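Long-range contacts in GCN5-related N-acetyltransferase (Ralstonia eutropha JMP134, PDB 2Q0Y), which probably transfers an acyl group, likely acetyl, to an amine substrate, as other members of the GNAT acetyltransferase family do: residues P64-I68 with I90-D96; G69-W75 with D85-L91; H78-P82 with I121-V125; G105-N110 with L135-W141. All blocks are in the same frame, centred on the assembly; numbering follows the deposited sequence.

Contact 1. Residues P64-I68 with I90-D96; sequences PLAGI and ILNLYVD
This is one half of the antiparallel hairpin formed by strands 63-74 and 86-95 in the central GNAT sheet. G67 and Y94 make a hydrogen-bonded pair. G67 N donates to Y94 O at 3.0 Å, and Y94 N returns a bond to G67 O at 3.1 Å. D96 N closes the end of the pairing on L65 O at 2.8 Å. A66 and V95 form the neighbouring non-hydrogen-bonded pair. Their side chains share one sheet face, with A66 CB 4.1 Å from V95 CG2. Further along, I68 holds CG1 anti to its backbone N (chi1 -165°). This carries its CD1 to the CG2 branch of I90, 3.7 Å away, and L93 CD1 approaches I68 CB from the other strand. Y94 lies on the sheet face away from A66, and its OH bonds to E25. D96 OD2 bonds to H99 ND1, so D96 is a second-shell partner of a zinc ligand. L65 and A66 both face M58 of strand 54-60 in a classic beta bulge. Helix 104-118 covers the A66 side through I104 and L108, while helix 12-25 packs near N92 and Y94.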
# COMPACT_ATOMS: atom_id res chain seq x y z
N PRO A 64 -14.49 -24.21 -9.71
CA PRO A 64 -14.22 -22.83 -9.36
C PRO A 64 -14.57 -21.84 -10.47
O PRO A 64 -14.10 -22.01 -11.60
CB PRO A 64 -12.70 -22.82 -9.09
CG PRO A 64 -12.38 -24.25 -8.78
CD PRO A 64 -13.25 -25.01 -9.71
N LEU A 65 -15.39 -20.85 -10.13
CA LEU A 65 -15.85 -19.79 -11.04
C LEU A 65 -15.29 -18.42 -10.68
O LEU A 65 -15.35 -17.49 -11.48
CB LEU A 65 -17.37 -19.66 -10.95
CG LEU A 65 -18.31 -20.75 -11.43
CD1 LEU A 65 -19.69 -20.19 -11.37
CD2 LEU A 65 -17.98 -21.20 -12.84
N ALA A 66 -14.81 -18.28 -9.45
CA ALA A 66 -14.37 -16.98 -8.95
C ALA A 66 -13.49 -17.16 -7.73
O ALA A 66 -13.54 -18.18 -7.05
CB ALA A 66 -15.56 -16.12 -8.58
N GLY A 67 -12.71 -16.13 -7.43
CA GLY A 67 -11.86 -16.15 -6.27
C GLY A 67 -11.52 -14.76 -5.80
O GLY A 67 -11.67 -13.79 -6.55
N ILE A 68 -11.05 -14.68 -4.57
CA ILE A 68 -10.56 -13.44 -3.98
C ILE A 68 -9.39 -13.76 -3.07
O ILE A 68 -9.29 -14.87 -2.51
CB ILE A 68 -11.69 -12.69 -3.24
CG1 ILE A 68 -11.31 -11.22 -2.95
CG2 ILE A 68 -12.10 -13.45 -1.96
CD1 ILE A 68 -12.51 -10.39 -2.49
N ILE A 90 -6.93 -6.47 0.04
CA ILE A 90 -7.71 -7.34 -0.82
C ILE A 90 -7.12 -7.26 -2.22
O ILE A 90 -6.80 -6.18 -2.71
CB ILE A 90 -9.21 -6.94 -0.84
CG1 ILE A 90 -9.79 -7.09 0.57
CG2 ILE A 90 -10.00 -7.77 -1.86
CD1 ILE A 90 -11.21 -6.65 0.72
N LEU A 91 -6.97 -8.42 -2.85
CA LEU A 91 -6.40 -8.50 -4.19
C LEU A 91 -6.92 -9.71 -4.96
O LEU A 91 -7.49 -10.65 -4.38
CB LEU A 91 -4.86 -8.52 -4.15
CG LEU A 91 -4.15 -9.76 -3.62
CD1 LEU A 91 -2.67 -9.75 -3.98
CD2 LEU A 91 -4.34 -9.95 -2.11
N ASN A 92 -6.72 -9.67 -6.28
CA ASN A 92 -7.03 -10.78 -7.17
C ASN A 92 -8.49 -11.24 -7.19
O ASN A 92 -8.77 -12.41 -7.44
CB ASN A 92 -6.14 -12.00 -6.87
CG ASN A 92 -4.68 -11.73 -7.14
OD1 ASN A 92 -4.34 -10.92 -8.00
ND2 ASN A 92 -3.81 -12.40 -6.40
N LEU A 93 -9.43 -10.32 -6.98
CA LEU A 93 -10.85 -10.63 -7.20
C LEU A 93 -11.09 -10.82 -8.69
O LEU A 93 -10.89 -9.90 -9.49
CB LEU A 93 -11.75 -9.51 -6.67
CG LEU A 93 -13.26 -9.72 -6.95
CD1 LEU A 93 -13.77 -11.02 -6.35
CD2 LEU A 93 -14.08 -8.57 -6.45
N TYR A 94 -11.53 -12.03 -9.04
CA TYR A 94 -11.85 -12.36 -10.42
C TYR A 94 -13.11 -13.19 -10.43
O TYR A 94 -13.24 -14.15 -9.65
CB TYR A 94 -10.73 -13.12 -11.12
CG TYR A 94 -11.04 -13.33 -12.60
CD1 TYR A 94 -10.95 -12.26 -13.50
CD2 TYR A 94 -11.46 -14.56 -13.08
CE1 TYR A 94 -11.25 -12.43 -14.84
CE2 TYR A 94 -11.77 -14.75 -14.41
CZ TYR A 94 -11.67 -13.67 -15.30
OH TYR A 94 -11.98 -13.87 -16.62
N VAL A 95 -14.04 -12.83 -11.32
CA VAL A 95 -15.26 -13.61 -11.52
C VAL A 95 -15.38 -14.04 -12.98
O VAL A 95 -15.27 -13.21 -13.90
CB VAL A 95 -16.52 -12.81 -11.10
CG1 VAL A 95 -17.77 -13.64 -11.27
CG2 VAL A 95 -16.44 -12.31 -9.66
N ASP A 96 -15.62 -15.32 -13.21
CA ASP A 96 -15.84 -15.85 -14.57
C ASP A 96 -16.80 -14.94 -15.35
O ASP A 96 -17.85 -14.60 -14.85
CB ASP A 96 -16.43 -17.26 -14.52
CG ASP A 96 -16.79 -17.79 -15.89
OD1 ASP A 96 -15.87 -18.13 -16.65
OD2 ASP A 96 -18.00 -17.87 -16.23

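Contact 2. Residues G69-W75 with D85-L91; sequences GLMVIEW and DKRGYIL. With FMT (formic acid), chain I; FMT (formic acid), chain G.
The R87 guanidinium lies flat on the W75 indole, with the two planes 19° apart. Its CZ sits 3.6 Å from the centroid of the five-membered ring of W75, a cation-pi contact over the face. R87 CD adds a CH-pi contact to the same ring. The bend at chi3 of R87 (67°) folds the chain back over the indole. R87 NE is also bonded to H81 NE2, in the loop that joins the two strands. W75 NE1 makes a weak bond to a formic acid O1. On the R87 side of the sheet, the selenium of M71, a selenomethionine, lies at the ring edge of Y89, near its plane, 4.4 Å from CD2. M71 CG meets L91 CD2 at 4.0 Å. V72 CG1, on the opposite face from M71, touches CB and CD of K86, whose extended chain takes NZ to a second formic acid, 2.6 Å from its O2. Paired backbone bonds at G69-L91, M71-Y89 and I73-R87 hold the strands in antiparallel register. Y89 OH bonds to H127, a magnesium ligand. Strand 54-60 borders the L70 end of 69-75, and strand 123-127 flanks 85-91. Helix 104-118 covers L70 and I90, while W75 meets Y89 of the second subunit.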
# COMPACT_ATOMS: atom_id res chain seq x y z
N GLY A 69 -8.47 -12.80 -2.96
CA GLY A 69 -7.30 -12.94 -2.10
C GLY A 69 -7.32 -11.89 -1.00
O GLY A 69 -7.82 -10.78 -1.20
N LEU A 70 -6.74 -12.23 0.15
CA LEU A 70 -6.60 -11.29 1.25
C LEU A 70 -5.31 -11.51 2.03
O LEU A 70 -4.83 -12.62 2.16
CB LEU A 70 -7.82 -11.33 2.18
CG LEU A 70 -8.13 -12.54 3.04
CD1 LEU A 70 -7.47 -12.48 4.44
CD2 LEU A 70 -9.66 -12.69 3.20
N MSE A 71 -4.76 -10.40 2.50
CA MSE A 71 -3.55 -10.37 3.29
C MSE A 71 -3.74 -9.37 4.40
O MSE A 71 -4.60 -8.50 4.32
CB MSE A 71 -2.37 -9.95 2.42
CG MSE A 71 -2.20 -10.79 1.16
SE MSE A 71 -0.80 -10.04 0.07
CE MSE A 71 0.48 -10.66 1.07
N VAL A 72 -2.96 -9.53 5.45
CA VAL A 72 -2.86 -8.52 6.50
C VAL A 72 -1.41 -8.08 6.43
O VAL A 72 -0.50 -8.86 6.72
CB VAL A 72 -3.23 -9.08 7.87
CG1 VAL A 72 -3.05 -8.02 8.96
CG2 VAL A 72 -4.66 -9.59 7.86
N ILE A 73 -1.18 -6.86 5.97
CA ILE A 73 0.17 -6.38 5.73
C ILE A 73 0.66 -5.50 6.87
O ILE A 73 -0.13 -4.80 7.51
CB ILE A 73 0.28 -5.66 4.39
CG1 ILE A 73 -0.57 -4.40 4.36
CG2 ILE A 73 -0.17 -6.61 3.27
CD1 ILE A 73 -0.40 -3.59 3.07
N GLU A 74 1.96 -5.56 7.12
CA GLU A 74 2.58 -4.67 8.10
C GLU A 74 2.46 -3.23 7.61
O GLU A 74 2.64 -2.95 6.44
CB GLU A 74 4.05 -5.05 8.30
CG GLU A 74 4.23 -6.36 9.01
CD GLU A 74 5.69 -6.60 9.41
OE1 GLU A 74 6.58 -5.85 8.94
OE2 GLU A 74 5.92 -7.54 10.21
N TRP A 75 2.14 -2.31 8.53
CA TRP A 75 1.97 -0.92 8.21
C TRP A 75 2.20 -0.07 9.46
O TRP A 75 1.81 -0.48 10.55
CB TRP A 75 0.57 -0.65 7.65
CG TRP A 75 0.54 0.53 6.80
CD1 TRP A 75 0.22 1.80 7.16
CD2 TRP A 75 0.93 0.59 5.43
NE1 TRP A 75 0.37 2.65 6.09
CE2 TRP A 75 0.81 1.93 5.02
CE3 TRP A 75 1.38 -0.37 4.52
CZ2 TRP A 75 1.11 2.34 3.72
CZ3 TRP A 75 1.70 0.05 3.23
CH2 TRP A 75 1.54 1.38 2.84
N ASP A 85 -0.52 -1.73 13.88
CA ASP A 85 0.61 -1.67 12.95
C ASP A 85 0.39 -2.62 11.76
O ASP A 85 1.29 -3.35 11.33
CB ASP A 85 1.92 -1.99 13.68
CG ASP A 85 1.93 -3.37 14.30
OD1 ASP A 85 0.88 -4.06 14.34
OD2 ASP A 85 3.01 -3.77 14.77
N LYS A 86 -0.83 -2.59 11.24
CA LYS A 86 -1.23 -3.47 10.15
C LYS A 86 -2.44 -2.87 9.43
O LYS A 86 -3.15 -2.01 9.98
CB LYS A 86 -1.55 -4.87 10.66
CG LYS A 86 -2.70 -4.93 11.65
CD LYS A 86 -2.74 -6.27 12.41
CE LYS A 86 -3.79 -6.24 13.54
NZ LYS A 86 -3.89 -7.57 14.25
N ARG A 87 -2.65 -3.32 8.19
CA ARG A 87 -3.91 -3.08 7.51
C ARG A 87 -4.27 -4.29 6.63
O ARG A 87 -3.40 -5.08 6.25
CB ARG A 87 -3.90 -1.75 6.75
CG ARG A 87 -2.76 -1.50 5.87
CD ARG A 87 -2.93 -0.18 5.08
NE ARG A 87 -2.90 1.04 5.89
CZ ARG A 87 -2.91 2.28 5.39
NH1 ARG A 87 -2.91 2.48 4.07
NH2 ARG A 87 -2.90 3.34 6.18
N GLY A 88 -5.56 -4.44 6.38
CA GLY A 88 -6.04 -5.48 5.48
C GLY A 88 -5.78 -5.08 4.04
O GLY A 88 -5.77 -3.89 3.70
N TYR A 89 -5.55 -6.08 3.20
CA TYR A 89 -5.34 -5.86 1.77
C TYR A 89 -6.12 -6.92 0.99
O TYR A 89 -6.00 -8.11 1.26
CB TYR A 89 -3.85 -5.88 1.40
CG TYR A 89 -3.63 -5.52 -0.05
CD1 TYR A 89 -4.07 -4.29 -0.54
CD2 TYR A 89 -3.01 -6.39 -0.94
CE1 TYR A 89 -3.93 -3.95 -1.86
CE2 TYR A 89 -2.86 -6.04 -2.29
CZ TYR A 89 -3.33 -4.82 -2.74
OH TYR A 89 -3.20 -4.41 -4.08
N ILE A 90 -6.93 -6.47 0.04
CA ILE A 90 -7.71 -7.34 -0.82
C ILE A 90 -7.12 -7.26 -2.22
O ILE A 90 -6.80 -6.18 -2.71
CB ILE A 90 -9.21 -6.94 -0.84
CG1 ILE A 90 -9.79 -7.09 0.57
CG2 ILE A 90 -10.00 -7.77 -1.86
CD1 ILE A 90 -11.21 -6.65 0.72
N LEU A 91 -6.97 -8.42 -2.85
CA LEU A 91 -6.40 -8.50 -4.19
C LEU A 91 -6.92 -9.71 -4.96
O LEU A 91 -7.49 -10.65 -4.38
CB LEU A 91 -4.86 -8.52 -4.15
CG LEU A 91 -4.15 -9.76 -3.62
CD1 LEU A 91 -2.67 -9.75 -3.98
CD2 LEU A 91 -4.34 -9.95 -2.11
C FMT I . -6.74 -7.18 16.72
O1 FMT I . -7.43 -6.18 17.00
O2 FMT I . -5.99 -7.20 15.74
C FMT G . 2.24 6.53 6.40
O1 FMT G . 1.55 5.59 6.71
O2 FMT G . 1.77 7.64 6.38

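Contact 3. Residues H78-P82 with I121-V125; sequences HPSHP and IAFAV
F123 turns its ring toward S80 and H81 because CG is anti to the backbone N (chi1 -172°). In H81, CG lies between the backbone N and the carbonyl carbon (chi1 51°), which brings the imidazole beside the phenyl ring. S80 CB stands over the centre of the F123 face. It is 3.6 Å from the ring centroid and only 9° off the normal, a clear CH-pi contact. H81 CD2 comes within 3.7 Å of F123 CD2. The two rings meet obliquely, and F123 CD2 lies at the imidazole edge. Nearer the backbone, H81 CB touches A122 CB at 3.8 Å. The loop is shaped by a type I turn from H78 to H81, closed by H81 N bonding to H78 O at 2.8 Å. S80 N also bonds to H78 ND1 at 3.0 Å, with the donor tilted somewhat from the imidazole plane. This second bond braces the turn from within.

No hydrogen bond crosses between the two segments. The polar groups are used elsewhere: S80 OG bonds to R28 of the second subunit, H81 ND1 to Q84 O, and H81 NE2 is used by R87. F123 to V125 also pair with a strand of the second subunit, so the sheet continues through the dimer. The contact is therefore held by carbon surfaces and CH-pi attraction, while bonds within the turn and to outside partners hold S80 and H81 in place.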
# COMPACT_ATOMS: atom_id res chain seq x y z
N HIS A 78 -1.36 4.56 12.11
CA HIS A 78 -1.82 5.56 11.17
C HIS A 78 -3.12 6.16 11.69
O HIS A 78 -3.83 5.50 12.42
CB HIS A 78 -2.05 4.85 9.83
CG HIS A 78 -2.44 5.76 8.70
ND1 HIS A 78 -3.75 6.12 8.47
CD2 HIS A 78 -1.70 6.35 7.74
CE1 HIS A 78 -3.80 6.90 7.40
NE2 HIS A 78 -2.57 7.06 6.95
N PRO A 79 -3.45 7.40 11.31
CA PRO A 79 -4.71 7.92 11.81
C PRO A 79 -5.98 7.09 11.49
O PRO A 79 -6.96 7.20 12.22
CB PRO A 79 -4.79 9.30 11.18
CG PRO A 79 -3.38 9.66 10.86
CD PRO A 79 -2.72 8.39 10.50
N SER A 80 -5.96 6.29 10.43
CA SER A 80 -7.09 5.41 10.12
C SER A 80 -7.07 4.11 10.93
O SER A 80 -8.01 3.33 10.86
CB SER A 80 -7.11 5.10 8.63
OG SER A 80 -7.42 6.28 7.89
N HIS A 81 -5.99 3.87 11.66
CA HIS A 81 -5.82 2.68 12.49
C HIS A 81 -4.75 2.98 13.54
O HIS A 81 -3.64 2.42 13.53
CB HIS A 81 -5.53 1.41 11.66
CG HIS A 81 -4.41 1.53 10.67
ND1 HIS A 81 -3.11 1.21 10.99
CD2 HIS A 81 -4.42 1.86 9.36
CE1 HIS A 81 -2.36 1.36 9.90
NE2 HIS A 81 -3.13 1.75 8.91
N PRO A 82 -5.05 3.93 14.44
CA PRO A 82 -3.99 4.50 15.28
C PRO A 82 -3.36 3.49 16.21
O PRO A 82 -2.22 3.70 16.63
CB PRO A 82 -4.72 5.60 16.08
CG PRO A 82 -6.16 5.27 15.99
CD PRO A 82 -6.35 4.59 14.67
N ILE A 121 -9.20 -6.44 12.45
CA ILE A 121 -8.46 -5.49 11.63
C ILE A 121 -9.25 -4.20 11.50
O ILE A 121 -10.42 -4.24 11.13
CB ILE A 121 -8.22 -6.05 10.22
CG1 ILE A 121 -7.44 -7.37 10.29
CG2 ILE A 121 -7.51 -5.04 9.31
CD1 ILE A 121 -6.10 -7.27 10.97
N ALA A 122 -8.62 -3.07 11.82
CA ALA A 122 -9.30 -1.77 11.82
C ALA A 122 -9.61 -1.21 10.42
O ALA A 122 -10.64 -0.57 10.23
CB ALA A 122 -8.46 -0.75 12.60
N PHE A 123 -8.72 -1.44 9.46
CA PHE A 123 -8.74 -0.68 8.20
C PHE A 123 -8.20 -1.57 7.09
O PHE A 123 -7.27 -2.34 7.32
CB PHE A 123 -7.84 0.55 8.40
CG PHE A 123 -7.88 1.56 7.28
CD1 PHE A 123 -8.99 2.37 7.09
CD2 PHE A 123 -6.78 1.73 6.46
CE1 PHE A 123 -8.99 3.32 6.08
CE2 PHE A 123 -6.79 2.70 5.46
CZ PHE A 123 -7.90 3.48 5.29
N ALA A 124 -8.78 -1.44 5.90
CA ALA A 124 -8.34 -2.22 4.75
C ALA A 124 -8.26 -1.36 3.50
O ALA A 124 -8.94 -0.31 3.39
CB ALA A 124 -9.30 -3.37 4.53
N VAL A 125 -7.45 -1.83 2.55
CA VAL A 125 -7.27 -1.16 1.27
C VAL A 125 -7.29 -2.19 0.15
O VAL A 125 -7.16 -3.39 0.39
CB VAL A 125 -5.95 -0.33 1.20
CG1 VAL A 125 -5.95 0.81 2.23
CG2 VAL A 125 -4.75 -1.21 1.39

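Contact 4. Residues G105-N110 with L135-W141; sequences GQALMN and LYARMGW. With EDO (1,2-ethanediol), chain F.
Two selenomethionines, M109 and M139, interlock at the centre of this contact, and no hydrogen bond joins the segments. M139 reaches across from the end of helix 133-138. Its SE and CE both lie 3.6 Å from M109 CB, and its CE also comes 3.2 Å from N110 OD1. M109 bends at chi2 and chi3 (-72° and -65°), which curls its methyl group back between two aromatic rings. M109 CE is 3.3 Å from W141 NE1 and 3.9 Å from Y136 CD1, approaching both rings obliquely. Its selenium stands 4.9 Å from the centroid of the Y136 ring, an oblique Met-aromatic contact. W141 NE1 is hydrogen-bonded to OE2 of E113, further along helix 104-118.

At the outer side, L135 packs on the start of 105-110. Its CD1 meets Q106 CB at 3.8 Å, and its CD2 lies beside Q106 N. Q106 CG packs near M139 SE. A 1,2-ethanediol bonds to G105 N through its O1, 2.6 Å away.

A Schellman motif ends helix 133-138. G140, with positive phi, is its C-prime residue, and W141 N bonds back to Y136 O. The turn sets M139 and W141 against the neighbouring helix. M139 O bonds to K149 of the second subunit. Beneath the contact, M109 and Y136 pack on L93 of strand 86-95 and on L126 of strand 123-127.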
# COMPACT_ATOMS: atom_id res chain seq x y z
N GLY A 105 -19.17 -11.31 -6.99
CA GLY A 105 -18.13 -10.39 -6.57
C GLY A 105 -18.45 -9.75 -5.23
O GLY A 105 -17.61 -9.66 -4.34
N GLN A 106 -19.69 -9.30 -5.07
CA GLN A 106 -20.11 -8.73 -3.79
C GLN A 106 -20.07 -9.75 -2.66
O GLN A 106 -19.64 -9.45 -1.54
CB GLN A 106 -21.49 -8.11 -3.93
CG GLN A 106 -22.00 -7.51 -2.63
CD GLN A 106 -23.21 -6.61 -2.81
OE1 GLN A 106 -23.81 -6.57 -3.88
NE2 GLN A 106 -23.55 -5.88 -1.76
N ALA A 107 -20.47 -10.99 -2.96
CA ALA A 107 -20.42 -12.08 -1.98
C ALA A 107 -18.99 -12.37 -1.51
O ALA A 107 -18.74 -12.52 -0.31
CB ALA A 107 -21.04 -13.32 -2.54
N LEU A 108 -18.05 -12.44 -2.44
CA LEU A 108 -16.65 -12.63 -2.10
C LEU A 108 -16.08 -11.44 -1.33
O LEU A 108 -15.34 -11.62 -0.37
CB LEU A 108 -15.81 -12.91 -3.35
CG LEU A 108 -16.03 -14.28 -3.98
CD1 LEU A 108 -15.28 -14.42 -5.30
CD2 LEU A 108 -15.60 -15.39 -3.04
N MSE A 109 -16.44 -10.23 -1.74
CA MSE A 109 -16.03 -9.06 -0.97
C MSE A 109 -16.57 -9.12 0.46
O MSE A 109 -15.86 -8.79 1.41
CB MSE A 109 -16.47 -7.77 -1.64
CG MSE A 109 -15.68 -7.40 -2.88
SE MSE A 109 -13.89 -6.80 -2.50
CE MSE A 109 -14.28 -5.17 -1.49
N ASN A 110 -17.82 -9.53 0.61
CA ASN A 110 -18.40 -9.66 1.94
C ASN A 110 -17.65 -10.66 2.79
O ASN A 110 -17.40 -10.41 3.98
CB ASN A 110 -19.88 -10.08 1.86
CG ASN A 110 -20.80 -8.94 1.49
OD1 ASN A 110 -20.51 -7.78 1.73
ND2 ASN A 110 -21.96 -9.29 0.93
N LEU A 135 -18.93 -1.19 -7.72
CA LEU A 135 -19.30 -2.11 -6.65
C LEU A 135 -18.63 -1.70 -5.35
O LEU A 135 -19.27 -1.65 -4.30
CB LEU A 135 -18.92 -3.55 -7.01
CG LEU A 135 -19.04 -4.59 -5.89
CD1 LEU A 135 -20.50 -4.71 -5.42
CD2 LEU A 135 -18.47 -5.93 -6.32
N TYR A 136 -17.34 -1.40 -5.40
CA TYR A 136 -16.63 -1.07 -4.17
C TYR A 136 -17.22 0.19 -3.56
O TYR A 136 -17.46 0.26 -2.36
CB TYR A 136 -15.11 -0.96 -4.39
CG TYR A 136 -14.50 -2.13 -5.14
CD1 TYR A 136 -14.97 -3.44 -4.94
CD2 TYR A 136 -13.49 -1.93 -6.07
CE1 TYR A 136 -14.42 -4.51 -5.64
CE2 TYR A 136 -12.94 -2.99 -6.78
CZ TYR A 136 -13.40 -4.28 -6.56
OH TYR A 136 -12.87 -5.32 -7.28
N ALA A 137 -17.48 1.19 -4.40
CA ALA A 137 -18.07 2.43 -3.92
C ALA A 137 -19.42 2.15 -3.28
O ALA A 137 -19.71 2.69 -2.21
CB ALA A 137 -18.20 3.41 -5.03
N ARG A 138 -20.24 1.32 -3.92
CA ARG A 138 -21.54 0.92 -3.36
C ARG A 138 -21.37 0.26 -2.00
O ARG A 138 -22.23 0.41 -1.11
CB ARG A 138 -22.26 -0.08 -4.28
CG ARG A 138 -22.91 0.53 -5.50
CD ARG A 138 -23.85 -0.46 -6.21
NE ARG A 138 -23.15 -1.41 -7.08
CZ ARG A 138 -23.09 -2.73 -6.90
NH1 ARG A 138 -23.70 -3.34 -5.88
NH2 ARG A 138 -22.42 -3.47 -7.79
N MSE A 139 -20.28 -0.48 -1.84
CA MSE A 139 -20.01 -1.20 -0.61
C MSE A 139 -19.24 -0.37 0.43
O MSE A 139 -18.78 -0.92 1.43
CB MSE A 139 -19.24 -2.47 -0.93
CG MSE A 139 -20.01 -3.49 -1.78
SE MSE A 139 -18.92 -5.10 -1.97
CE MSE A 139 -18.95 -5.65 -0.09
N GLY A 140 -19.12 0.94 0.20
CA GLY A 140 -18.59 1.85 1.22
C GLY A 140 -17.09 2.06 1.18
O GLY A 140 -16.50 2.56 2.16
N TRP A 141 -16.47 1.69 0.06
CA TRP A 141 -15.06 1.94 -0.17
C TRP A 141 -14.88 3.36 -0.74
O TRP A 141 -15.73 3.85 -1.50
CB TRP A 141 -14.45 0.90 -1.10
CG TRP A 141 -14.42 -0.47 -0.49
CD1 TRP A 141 -15.47 -1.33 -0.34
CD2 TRP A 141 -13.28 -1.13 0.07
NE1 TRP A 141 -15.05 -2.48 0.28
CE2 TRP A 141 -13.71 -2.37 0.57
CE3 TRP A 141 -11.93 -0.77 0.23
CZ2 TRP A 141 -12.84 -3.27 1.18
CZ3 TRP A 141 -11.08 -1.65 0.84
CH2 TRP A 141 -11.53 -2.89 1.31
C1 EDO F . -20.03 -10.52 -9.91
O1 EDO F . -20.85 -10.43 -8.76
C2 EDO F . -19.20 -9.28 -10.06
O2 EDO F . -18.36 -9.43 -11.21

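In the fold
Contacts 1 and 2 are the two halves of one hairpin, strands 63-74 and 86-95, with centres about 17 Å apart. They share I90 and L91. Contact 3 lies beyond contact 2, about 10 Å centre to centre. It joins the hairpin's connecting loop to strand 123-127, which bonds to strand 86-95 at G88 and probably I90. Contact 4 packs helices 104-118 and 133-138 on the sheet, about 13 Å from contact 1, touching it through L108 and Y136. Along the chain, contacts 1 and 2 close before contact 4 opens, while contact 3 alternates with the others. The sheet and its helix cover form one GNAT-type unit, and contacts 2, 3 and 4 also meet the second subunit.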